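Local coordinates for ATP grasp ligase (Microcystis aeruginosa MRC, PDB 5IG9), which probably uses ATP to close side-chain ester (lactone) rings in a microviridin precursor peptide, as an ATP-grasp ligase, at residues Q126-L138 with I262-G274. Residues are numbered along the deposited sequence; the frame is centred on the assembly and turned at random.
Sequences QLQLQVARQLGLL and IEKQLLELMKYFG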
ATOM      1  N   GLN A 126      -8.353   6.121  -9.093  1.00 39.47           N
ATOM      2  CA  GLN A 126      -8.138   6.910 -10.300  1.00 41.04           C
ATOM      3  C   GLN A 126      -7.607   6.052 -11.440  1.00 42.87           C
ATOM      4  O   GLN A 126      -7.944   6.293 -12.607  1.00 44.64           O
ATOM      5  CB  GLN A 126      -7.177   8.062 -10.016  1.00 40.27           C
ATOM      6  CG  GLN A 126      -6.987   9.002 -11.192  1.00 43.75           C
ATOM      7  CD  GLN A 126      -5.882  10.013 -10.960  1.00 47.78           C
ATOM      8  OE1 GLN A 126      -5.494  10.278  -9.820  1.00 49.19           O
ATOM      9  NE2 GLN A 126      -5.360  10.576 -12.043  1.00 44.32           N
ATOM     10  N   LEU A 127      -6.782   5.051 -11.127  1.00 42.27           N
ATOM     11  CA  LEU A 127      -6.290   4.150 -12.163  1.00 42.74           C
ATOM     12  C   LEU A 127      -7.369   3.178 -12.621  1.00 43.76           C
ATOM     13  O   LEU A 127      -7.383   2.776 -13.789  1.00 40.50           O
ATOM     14  CB  LEU A 127      -5.068   3.387 -11.652  1.00 40.74           C
ATOM     15  CG  LEU A 127      -4.384   2.431 -12.629  1.00 41.47           C
ATOM     16  CD1 LEU A 127      -3.808   3.183 -13.820  1.00 39.04           C
ATOM     17  CD2 LEU A 127      -3.305   1.650 -11.909  1.00 43.54           C
ATOM     18  N   GLN A 128      -8.276   2.789 -11.724  1.00 43.42           N
ATOM     19  CA  GLN A 128      -9.385   1.929 -12.119  1.00 42.67           C
ATOM     20  C   GLN A 128     -10.211   2.581 -13.222  1.00 39.57           C
ATOM     21  O   GLN A 128     -10.438   1.988 -14.282  1.00 37.06           O
ATOM     22  CB  GLN A 128     -10.271   1.618 -10.911  1.00 43.77           C
ATOM     23  CG  GLN A 128      -9.592   0.874  -9.778  1.00 44.88           C
ATOM     24  CD  GLN A 128     -10.568   0.565  -8.666  1.00 43.62           C
ATOM     25  OE1 GLN A 128     -11.770   0.775  -8.812  1.00 42.03           O
ATOM     26  NE2 GLN A 128     -10.060   0.061  -7.549  1.00 44.33           N
ATOM     27  N   LEU A 129     -10.660   3.817 -12.984  1.00 40.64           N
ATOM     28  CA  LEU A 129     -11.512   4.505 -13.949  1.00 40.16           C
ATOM     29  C   LEU A 129     -10.781   4.742 -15.265  1.00 41.71           C
ATOM     30  O   LEU A 129     -11.356   4.573 -16.345  1.00 43.66           O
ATOM     31  CB  LEU A 129     -11.996   5.830 -13.359  1.00 40.89           C
ATOM     32  CG  LEU A 129     -12.674   5.738 -11.988  1.00 42.79           C
ATOM     33  CD1 LEU A 129     -12.840   7.113 -11.366  1.00 42.22           C
ATOM     34  CD2 LEU A 129     -14.014   5.039 -12.107  1.00 45.16           C
ATOM     35  N   GLN A 130      -9.507   5.127 -15.191  1.00 40.75           N
ATOM     36  CA  GLN A 130      -8.734   5.391 -16.400  1.00 41.03           C
ATOM     37  C   GLN A 130      -8.545   4.128 -17.232  1.00 43.71           C
ATOM     38  O   GLN A 130      -8.661   4.166 -18.461  1.00 47.63           O
ATOM     39  CB  GLN A 130      -7.382   5.992 -16.028  1.00 41.50           C
ATOM     40  CG  GLN A 130      -6.367   5.991 -17.148  1.00 40.42           C
ATOM     41  CD  GLN A 130      -5.128   6.778 -16.783  1.00 41.09           C
ATOM     42  OE1 GLN A 130      -5.180   8.002 -16.632  1.00 41.23           O
ATOM     43  NE2 GLN A 130      -4.006   6.082 -16.628  1.00 39.31           N
ATOM     44  N   VAL A 131      -8.244   3.002 -16.584  1.00 47.76           N
ATOM     45  CA  VAL A 131      -8.052   1.758 -17.322  1.00 44.60           C
ATOM     46  C   VAL A 131      -9.378   1.249 -17.870  1.00 44.95           C
ATOM     47  O   VAL A 131      -9.444   0.742 -18.996  1.00 45.56           O
ATOM     48  CB  VAL A 131      -7.357   0.710 -16.431  1.00 42.28           C
ATOM     49  CG1 VAL A 131      -7.377  -0.658 -17.100  1.00 43.02           C
ATOM     50  CG2 VAL A 131      -5.927   1.138 -16.148  1.00 40.68           C
ATOM     51  N   ALA A 132     -10.457   1.385 -17.092  1.00 41.40           N
ATOM     52  CA  ALA A 132     -11.775   0.992 -17.582  1.00 43.06           C
ATOM     53  C   ALA A 132     -12.184   1.823 -18.791  1.00 43.45           C
ATOM     54  O   ALA A 132     -12.758   1.299 -19.753  1.00 43.63           O
ATOM     55  CB  ALA A 132     -12.814   1.124 -16.469  1.00 45.82           C
ATOM     56  N   ARG A 133     -11.895   3.126 -18.761  1.00 46.74           N
ATOM     57  CA  ARG A 133     -12.234   3.983 -19.893  1.00 46.55           C
ATOM     58  C   ARG A 133     -11.390   3.649 -21.119  1.00 48.32           C
ATOM     59  O   ARG A 133     -11.890   3.685 -22.248  1.00 48.08           O
ATOM     60  CB  ARG A 133     -12.065   5.451 -19.509  1.00 45.09           C
ATOM     61  CG  ARG A 133     -12.465   6.427 -20.593  1.00 44.24           C
ATOM     62  CD  ARG A 133     -12.327   7.861 -20.116  1.00 44.61           C
ATOM     63  NE  ARG A 133     -12.630   8.811 -21.178  1.00 45.92           N
ATOM     64  CZ  ARG A 133     -11.724   9.331 -21.998  1.00 47.72           C
ATOM     65  NH1 ARG A 133     -10.447   8.994 -21.877  1.00 47.13           N
ATOM     66  NH2 ARG A 133     -12.096  10.188 -22.940  1.00 46.93           N
ATOM     67  N   GLN A 134     -10.111   3.318 -20.919  1.00 44.15           N
ATOM     68  CA  GLN A 134      -9.281   2.866 -22.032  1.00 45.47           C
ATOM     69  C   GLN A 134      -9.776   1.547 -22.609  1.00 44.58           C
ATOM     70  O   GLN A 134      -9.460   1.229 -23.760  1.00 40.40           O
ATOM     71  CB  GLN A 134      -7.825   2.738 -21.587  1.00 47.05           C
ATOM     72  CG  GLN A 134      -7.152   4.067 -21.278  1.00 47.62           C
ATOM     73  CD  GLN A 134      -5.797   3.900 -20.625  1.00 53.92           C
ATOM     74  OE1 GLN A 134      -5.439   2.805 -20.187  1.00 55.32           O
ATOM     75  NE2 GLN A 134      -5.033   4.987 -20.554  1.00 53.78           N
ATOM     76  N   LEU A 135     -10.549   0.781 -21.842  1.00 45.23           N
ATOM     77  CA  LEU A 135     -11.134  -0.465 -22.311  1.00 45.06           C
ATOM     78  C   LEU A 135     -12.512  -0.277 -22.926  1.00 44.38           C
ATOM     79  O   LEU A 135     -13.152  -1.269 -23.287  1.00 47.11           O
ATOM     80  CB  LEU A 135     -11.222  -1.467 -21.161  1.00 43.53           C
ATOM     81  CG  LEU A 135      -9.892  -1.988 -20.626  1.00 43.33           C
ATOM     82  CD1 LEU A 135     -10.144  -2.800 -19.383  1.00 42.12           C
ATOM     83  CD2 LEU A 135      -9.175  -2.819 -21.680  1.00 43.73           C
ATOM     84  N   GLY A 136     -12.985   0.960 -23.038  1.00 48.21           N
ATOM     85  CA  GLY A 136     -14.252   1.240 -23.678  1.00 47.55           C
ATOM     86  C   GLY A 136     -15.447   1.318 -22.758  1.00 46.62           C
ATOM     87  O   GLY A 136     -16.581   1.376 -23.250  1.00 42.12           O
ATOM     88  N   LEU A 137     -15.238   1.322 -21.445  1.00 41.91           N
ATOM     89  CA  LEU A 137     -16.331   1.404 -20.488  1.00 43.37           C
ATOM     90  C   LEU A 137     -16.586   2.857 -20.113  1.00 44.60           C
ATOM     91  O   LEU A 137     -15.649   3.635 -19.915  1.00 50.04           O
ATOM     92  CB  LEU A 137     -16.018   0.583 -19.236  1.00 40.41           C
ATOM     93  CG  LEU A 137     -15.962  -0.942 -19.367  1.00 40.81           C
ATOM     94  CD1 LEU A 137     -15.215  -1.554 -18.190  1.00 41.39           C
ATOM     95  CD2 LEU A 137     -17.358  -1.526 -19.473  1.00 38.15           C
ATOM     96  N   LEU A 138     -17.861   3.223 -20.034  1.00 45.66           N
ATOM     97  CA  LEU A 138     -18.218   4.573 -19.625  1.00 42.99           C
ATOM     98  C   LEU A 138     -17.955   4.753 -18.137  1.00 43.66           C
ATOM     99  O   LEU A 138     -18.288   3.888 -17.322  1.00 43.05           O
ATOM    100  CB  LEU A 138     -19.686   4.860 -19.935  1.00 43.10           C
ATOM    101  CG  LEU A 138     -20.102   4.773 -21.401  1.00 41.69           C
ATOM    102  CD1 LEU A 138     -21.606   4.883 -21.522  1.00 42.07           C
ATOM    103  CD2 LEU A 138     -19.407   5.846 -22.220  1.00 40.44           C
ATOM    104  N   ILE A 262     -19.854  -6.088 -22.275  1.00 47.61           N
ATOM    105  CA  ILE A 262     -19.506  -5.618 -20.937  1.00 47.32           C
ATOM    106  C   ILE A 262     -18.775  -6.708 -20.163  1.00 49.04           C
ATOM    107  O   ILE A 262     -17.798  -6.438 -19.454  1.00 47.15           O
ATOM    108  CB  ILE A 262     -20.766  -5.142 -20.190  1.00 49.53           C
ATOM    109  CG1 ILE A 262     -21.487  -4.050 -20.986  1.00 47.99           C
ATOM    110  CG2 ILE A 262     -20.403  -4.638 -18.799  1.00 51.59           C
ATOM    111  CD1 ILE A 262     -20.696  -2.780 -21.137  1.00 48.36           C
ATOM    112  N   GLU A 263     -19.231  -7.959 -20.291  1.00 49.98           N
ATOM    113  CA  GLU A 263     -18.566  -9.061 -19.600  1.00 49.52           C
ATOM    114  C   GLU A 263     -17.123  -9.216 -20.063  1.00 46.38           C
ATOM    115  O   GLU A 263     -16.221  -9.433 -19.246  1.00 45.31           O
ATOM    116  CB  GLU A 263     -19.334 -10.365 -19.816  1.00 54.54           C
ATOM    117  CG  GLU A 263     -20.595 -10.490 -18.985  1.00 58.45           C
ATOM    118  CD  GLU A 263     -21.235 -11.855 -19.124  1.00 59.52           C
ATOM    119  OE1 GLU A 263     -20.725 -12.664 -19.926  1.00 58.18           O
ATOM    120  OE2 GLU A 263     -22.243 -12.121 -18.434  1.00 60.71           O
ATOM    121  N   LYS A 264     -16.883  -9.112 -21.372  1.00 45.59           N
ATOM    122  CA  LYS A 264     -15.522  -9.260 -21.873  1.00 49.97           C
ATOM    123  C   LYS A 264     -14.654  -8.068 -21.487  1.00 45.39           C
ATOM    124  O   LYS A 264     -13.440  -8.219 -21.314  1.00 45.13           O
ATOM    125  CB  LYS A 264     -15.532  -9.457 -23.390  1.00 58.14           C
ATOM    126  CG  LYS A 264     -15.289  -8.198 -24.208  1.00 67.60           C
ATOM    127  CD  LYS A 264     -13.957  -8.268 -24.944  1.00 78.52           C
ATOM    128  CE  LYS A 264     -13.695  -7.011 -25.762  1.00 83.76           C
ATOM    129  NZ  LYS A 264     -12.428  -7.129 -26.536  1.00 88.66           N
ATOM    130  N   GLN A 265     -15.251  -6.884 -21.332  1.00 45.94           N
ATOM    131  CA  GLN A 265     -14.473  -5.721 -20.919  1.00 45.16           C
ATOM    132  C   GLN A 265     -14.101  -5.807 -19.445  1.00 46.38           C
ATOM    133  O   GLN A 265     -12.990  -5.427 -19.057  1.00 45.00           O
ATOM    134  CB  GLN A 265     -15.249  -4.434 -21.205  1.00 46.06           C
ATOM    135  CG  GLN A 265     -15.337  -4.069 -22.683  1.00 46.75           C
ATOM    136  CD  GLN A 265     -16.248  -2.884 -22.938  1.00 46.71           C
ATOM    137  OE1 GLN A 265     -17.413  -2.884 -22.542  1.00 46.96           O
ATOM    138  NE2 GLN A 265     -15.717  -1.861 -23.598  1.00 47.00           N
ATOM    139  N   LEU A 266     -15.013  -6.302 -18.607  1.00 46.55           N
ATOM    140  CA  LEU A 266     -14.687  -6.480 -17.196  1.00 44.86           C
ATOM    141  C   LEU A 266     -13.633  -7.559 -17.005  1.00 44.45           C
ATOM    142  O   LEU A 266     -12.806  -7.465 -16.091  1.00 38.01           O
ATOM    143  CB  LEU A 266     -15.947  -6.816 -16.400  1.00 44.22           C
ATOM    144  CG  LEU A 266     -17.003  -5.716 -16.324  1.00 42.45           C
ATOM    145  CD1 LEU A 266     -18.189  -6.208 -15.521  1.00 42.12           C
ATOM    146  CD2 LEU A 266     -16.427  -4.446 -15.722  1.00 42.14           C
ATOM    147  N   LEU A 267     -13.638  -8.587 -17.853  1.00 45.75           N
ATOM    148  CA  LEU A 267     -12.589  -9.596 -17.779  1.00 47.09           C
ATOM    149  C   LEU A 267     -11.239  -9.015 -18.177  1.00 46.53           C
ATOM    150  O   LEU A 267     -10.213  -9.359 -17.581  1.00 45.65           O
ATOM    151  CB  LEU A 267     -12.941 -10.793 -18.658  1.00 48.45           C
ATOM    152  CG  LEU A 267     -13.998 -11.742 -18.098  1.00 51.48           C
ATOM    153  CD1 LEU A 267     -14.200 -12.899 -19.055  1.00 50.16           C
ATOM    154  CD2 LEU A 267     -13.605 -12.244 -16.715  1.00 53.92           C
ATOM    155  N   GLU A 268     -11.213  -8.133 -19.179  1.00 47.70           N
ATOM    156  CA  GLU A 268      -9.959  -7.466 -19.512  1.00 47.78           C
ATOM    157  C   GLU A 268      -9.517  -6.537 -18.394  1.00 44.91           C
ATOM    158  O   GLU A 268      -8.315  -6.317 -18.208  1.00 48.28           O
ATOM    159  CB  GLU A 268     -10.088  -6.685 -20.817  1.00 52.24           C
ATOM    160  CG  GLU A 268     -10.403  -7.539 -22.024  1.00 58.22           C
ATOM    161  CD  GLU A 268      -9.657  -7.088 -23.264  1.00 69.50           C
ATOM    162  OE1 GLU A 268      -8.471  -6.708 -23.143  1.00 74.82           O
ATOM    163  OE2 GLU A 268     -10.256  -7.109 -24.361  1.00 71.15           O
ATOM    164  N   LEU A 269     -10.470  -5.981 -17.646  1.00 45.84           N
ATOM    165  CA  LEU A 269     -10.125  -5.158 -16.493  1.00 44.54           C
ATOM    166  C   LEU A 269      -9.487  -6.002 -15.397  1.00 43.32           C
ATOM    167  O   LEU A 269      -8.494  -5.595 -14.785  1.00 43.07           O
ATOM    168  CB  LEU A 269     -11.370  -4.441 -15.973  1.00 45.08           C
ATOM    169  CG  LEU A 269     -11.147  -3.308 -14.975  1.00 48.97           C
ATOM    170  CD1 LEU A 269     -10.465  -2.126 -15.644  1.00 49.05           C
ATOM    171  CD2 LEU A 269     -12.472  -2.896 -14.366  1.00 49.88           C
ATOM    172  N   MET A 270     -10.043  -7.187 -15.141  1.00 46.86           N
ATOM    173  CA  MET A 270      -9.438  -8.101 -14.177  1.00 47.65           C
ATOM    174  C   MET A 270      -8.054  -8.543 -14.637  1.00 46.48           C
ATOM    175  O   MET A 270      -7.111  -8.604 -13.840  1.00 45.05           O
ATOM    176  CB  MET A 270     -10.342  -9.317 -13.969  1.00 47.60           C
ATOM    177  CG  MET A 270     -11.753  -8.978 -13.519  1.00 48.99           C
ATOM    178  SD  MET A 270     -11.861  -8.490 -11.790  1.00 49.77           S
ATOM    179  CE  MET A 270     -11.442 -10.035 -10.991  1.00 51.64           C
ATOM    180  N   LYS A 271      -7.912  -8.849 -15.930  1.00 48.68           N
ATOM    181  CA  LYS A 271      -6.637  -9.346 -16.438  1.00 47.51           C
ATOM    182  C   LYS A 271      -5.555  -8.274 -16.383  1.00 45.79           C
ATOM    183  O   LYS A 271      -4.381  -8.582 -16.147  1.00 44.14           O
ATOM    184  CB  LYS A 271      -6.808  -9.865 -17.865  1.00 51.87           C
ATOM    185  CG  LYS A 271      -5.570 -10.548 -18.415  1.00 60.22           C
ATOM    186  CD  LYS A 271      -5.791 -11.100 -19.815  1.00 68.77           C
ATOM    187  CE  LYS A 271      -5.965  -9.983 -20.831  1.00 75.75           C
ATOM    188  NZ  LYS A 271      -5.704 -10.456 -22.220  1.00 79.94           N
ATOM    189  N   TYR A 272      -5.924  -7.010 -16.602  1.00 42.36           N
ATOM    190  CA  TYR A 272      -4.935  -5.941 -16.534  1.00 42.32           C
ATOM    191  C   TYR A 272      -4.336  -5.841 -15.137  1.00 43.46           C
ATOM    192  O   TYR A 272      -3.112  -5.771 -14.974  1.00 43.33           O
ATOM    193  CB  TYR A 272      -5.557  -4.606 -16.949  1.00 43.84           C
ATOM    194  CG  TYR A 272      -4.630  -3.435 -16.713  1.00 45.77           C
ATOM    195  CD1 TYR A 272      -3.648  -3.104 -17.637  1.00 45.71           C
ATOM    196  CD2 TYR A 272      -4.724  -2.671 -15.554  1.00 47.47           C
ATOM    197  CE1 TYR A 272      -2.792  -2.040 -17.418  1.00 45.24           C
ATOM    198  CE2 TYR A 272      -3.872  -1.611 -15.328  1.00 45.59           C
ATOM    199  CZ  TYR A 272      -2.909  -1.298 -16.260  1.00 44.31           C
ATOM    200  OH  TYR A 272      -2.063  -0.236 -16.028  1.00 47.92           O
ATOM    201  N   PHE A 273      -5.187  -5.834 -14.113  1.00 46.63           N
ATOM    202  CA  PHE A 273      -4.713  -5.722 -12.741  1.00 45.01           C
ATOM    203  C   PHE A 273      -4.202  -7.041 -12.175  1.00 46.22           C
ATOM    204  O   PHE A 273      -3.596  -7.035 -11.099  1.00 54.16           O
ATOM    205  CB  PHE A 273      -5.823  -5.168 -11.842  1.00 43.80           C
ATOM    206  CG  PHE A 273      -6.123  -3.718 -12.083  1.00 43.22           C
ATOM    207  CD1 PHE A 273      -5.199  -2.743 -11.743  1.00 42.61           C
ATOM    208  CD2 PHE A 273      -7.324  -3.327 -12.651  1.00 44.16           C
ATOM    209  CE1 PHE A 273      -5.468  -1.408 -11.966  1.00 41.71           C
ATOM    210  CE2 PHE A 273      -7.598  -1.992 -12.875  1.00 42.18           C
ATOM    211  CZ  PHE A 273      -6.669  -1.033 -12.532  1.00 41.51           C
ATOM    212  N   GLY A 274      -4.422  -8.156 -12.871  1.00 48.77           N
ATOM    213  CA  GLY A 274      -3.970  -9.451 -12.400  1.00 48.76           C
ATOM    214  C   GLY A 274      -4.821 -10.068 -11.315  1.00 50.63           C
ATOM    215  O   GLY A 274      -4.299 -10.805 -10.471  1.00 51.03           O
TER
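Helices 125-134 and 260-273 lie side by side on the antiparallel sheet that contains strands 214-221 and 290-296; the axes of their segments 126-134 and 262-273 approach to 9.9 Å, with N-to-C directions 131° apart. Val131 wedges between Leu269 and Tyr272: its CG1 sits over one face of the Tyr272 ring, 4.0 Å from the centroid, in a CH-pi contact, while CG2 meets the ring's CE2 at 3.5 Å. With CG anti to the backbone N (chi1 -167°), Leu269 brings CD1 to Val131 CG1 and Ala132 CB. Leu127 CD2 touches the edge of the Phe273 ring at CE1, 3.7 Å away. Leu135 CD1 lies against the Leu269 backbone, 3.6 Å from its N. The Schellman turn at Gly136 leaves Leu135 O facing Gln265, whose NE2 donates a bent hydrogen bond to it (2.7 Å, N-H...O 136°). Leu137 lies alongside the same glutamine, its CD2 3.4 Å from Gln265 OE1. Replacing Gln265 by an alanine removes that amide, which would probably leave Leu135 O without this donor and open a gap beside Leu137. The helices thus meet mainly through hydrocarbon and ring surfaces, with one amide tying the Schellman-capped C-terminal end of helix 125-134 to its neighbour.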